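Local atomic coordinates of HpuA (Kingella denitrificans ATCC 33394, PDB entry 5EC6), a protein that probably binds haemoglobin at the outer membrane as a lipoprotein receptor, helping the bacterium to acquire haem iron. Residues A[115-120]-A[187-192]. Numbering follows the deposited sequence.
Sequences KMIACC and DRAVTS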
loop_
_atom_site.group_PDB
_atom_site.type_symbol
_atom_site.label_atom_id
_atom_site.label_comp_id
_atom_site.label_asym_id
_atom_site.label_seq_id
_atom_site.Cartn_x
_atom_site.Cartn_y
_atom_site.Cartn_z
ATOM N N LYS A 115 3.855 -0.512 18.425
ATOM C CA LYS A 115 2.790 -1.315 17.827
ATOM C C LYS A 115 2.960 -1.259 16.296
ATOM O O LYS A 115 3.558 -0.331 15.778
ATOM C CB LYS A 115 1.384 -0.815 18.168
ATOM C CG LYS A 115 1.126 -0.608 19.662
ATOM C CD LYS A 115 -0.286 -0.112 19.900
ATOM C CE LYS A 115 -0.561 0.220 21.366
ATOM N NZ LYS A 115 -0.210 -0.920 22.240
ATOM N N MET A 116 2.349 -2.229 15.632
ATOM C CA MET A 116 2.400 -2.296 14.153
ATOM C C MET A 116 1.119 -2.775 13.550
ATOM O O MET A 116 0.415 -3.638 14.055
ATOM C CB MET A 116 3.552 -3.200 13.739
ATOM C CG MET A 116 3.740 -3.370 12.238
ATOM S SD MET A 116 5.106 -4.490 11.968
ATOM C CE MET A 116 5.059 -4.685 10.181
ATOM N N ILE A 117 0.791 -2.228 12.374
ATOM C CA ILE A 117 -0.248 -2.831 11.556
ATOM C C ILE A 117 0.101 -2.638 10.063
ATOM O O ILE A 117 0.835 -1.689 9.691
ATOM C CB ILE A 117 -1.588 -2.168 11.855
ATOM C CG1 ILE A 117 -2.755 -3.064 11.348
ATOM C CG2 ILE A 117 -1.630 -0.767 11.313
ATOM C CD1 ILE A 117 -4.078 -2.848 11.979
ATOM N N ALA A 118 -0.393 -3.572 9.246
ATOM C CA ALA A 118 -0.236 -3.539 7.793
ATOM C C ALA A 118 -1.506 -4.058 7.139
ATOM O O ALA A 118 -2.426 -4.568 7.801
ATOM C CB ALA A 118 0.961 -4.338 7.377
ATOM N N CYS A 119 -1.626 -3.876 5.833
ATOM C CA CYS A 119 -2.842 -4.365 5.125
ATOM C C CYS A 119 -3.066 -5.875 5.285
ATOM O O CYS A 119 -2.108 -6.666 5.247
ATOM C CB CYS A 119 -2.744 -4.162 3.636
ATOM S SG CYS A 119 -4.378 -4.045 2.761
ATOM N N CYS A 120 -4.333 -6.282 5.421
ATOM C CA CYS A 120 -4.671 -7.709 5.348
ATOM C C CYS A 120 -4.724 -8.151 3.896
ATOM O O CYS A 120 -5.785 -8.138 3.259
ATOM C CB CYS A 120 -6.008 -8.011 6.038
ATOM S SG CYS A 120 -7.453 -7.114 5.395
ATOM N N ASP A 187 -4.315 4.816 19.705
ATOM C CA ASP A 187 -3.831 3.442 19.772
ATOM C C ASP A 187 -4.445 2.435 18.769
ATOM O O ASP A 187 -4.017 1.263 18.718
ATOM C CB ASP A 187 -3.904 2.903 21.235
ATOM C CG ASP A 187 -2.631 3.165 22.021
ATOM O OD1 ASP A 187 -1.781 3.955 21.548
ATOM O OD2 ASP A 187 -2.480 2.577 23.120
ATOM N N ARG A 188 -5.378 2.905 17.928
ATOM C CA ARG A 188 -5.989 2.041 16.932
ATOM C C ARG A 188 -5.682 2.540 15.531
ATOM O O ARG A 188 -5.508 3.729 15.282
ATOM C CB ARG A 188 -7.480 1.944 17.123
ATOM C CG ARG A 188 -7.718 0.951 18.286
ATOM C CD ARG A 188 -9.146 0.927 18.663
ATOM N NE ARG A 188 -9.924 0.050 17.814
ATOM C CZ ARG A 188 -9.964 -1.274 17.852
ATOM N NH1 ARG A 188 -9.205 -2.017 18.695
ATOM N NH2 ARG A 188 -10.795 -1.868 17.014
ATOM N N ALA A 189 -5.645 1.594 14.645
ATOM C CA ALA A 189 -5.671 1.897 13.235
ATOM C C ALA A 189 -7.085 2.174 12.764
ATOM O O ALA A 189 -8.024 1.438 13.087
ATOM C CB ALA A 189 -5.098 0.713 12.467
ATOM N N VAL A 190 -7.251 3.226 11.969
ATOM C CA VAL A 190 -8.545 3.585 11.461
ATOM C C VAL A 190 -8.442 3.682 9.932
ATOM O O VAL A 190 -7.428 4.131 9.396
ATOM C CB VAL A 190 -9.090 4.882 12.083
ATOM C CG1 VAL A 190 -9.405 4.635 13.561
ATOM C CG2 VAL A 190 -8.152 6.066 11.977
ATOM N N THR A 191 -9.476 3.209 9.279
ATOM C CA THR A 191 -9.470 3.056 7.817
ATOM C C THR A 191 -10.615 3.767 7.143
ATOM O O THR A 191 -11.716 3.987 7.709
ATOM C CB THR A 191 -9.388 1.589 7.407
ATOM O OG1 THR A 191 -10.391 0.802 8.114
ATOM C CG2 THR A 191 -8.011 1.038 7.681
ATOM N N SER A 192 -10.373 4.156 5.890
ATOM C CA SER A 192 -11.375 4.800 5.064
ATOM C C SER A 192 -12.529 3.851 4.723
ATOM O O SER A 192 -12.380 2.636 4.738
ATOM C CB SER A 192 -10.719 5.324 3.778
ATOM O OG SER A 192 -10.092 4.283 3.081
HETATM O O HOH W 1 0.036 0.869 24.589
#
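Ile117 and Ala189 oppose each other, CA atoms 7.4 Å apart, on strands 115-118 and 188-191, which run in the same direction without pairing; the CA atoms of Lys115 and the loop residue Asp187 are 8.4 Å apart. At the buried end, the Ile117 CD1 methyl rests 3.7 Å from Ala189 CB, and CG2 of the same isoleucine lies almost as near. With CG1 anti to the backbone N (chi1 -162°), both branches reach the one methyl. At the partly exposed end, Lys115 crosses the Asp187 side chain at about a right angle and lays CE 3.5 Å from OD2. A bend at the last torsion (chi4 -53°) leaves NZ 4.3 Å from OD2, too far for a salt bridge. A water bridges the charges instead, accepting from NZ at 3.0 Å and donating a weak bond to OD2 at 3.4 Å. Asp187 OD1 also forms a long, weak ion pair with Lys146 NZ. This is contact between next-but-one strands, whose side chains meet over strand 104-109, the antiparallel partner of both; its Met107 touches Lys115 and Ile117. Beyond, strand 136-142 flanks 115-118, Met142 touching Lys115 and Asp187, and strand 174-185 flanks 188-191, Leu182 touching Ala189.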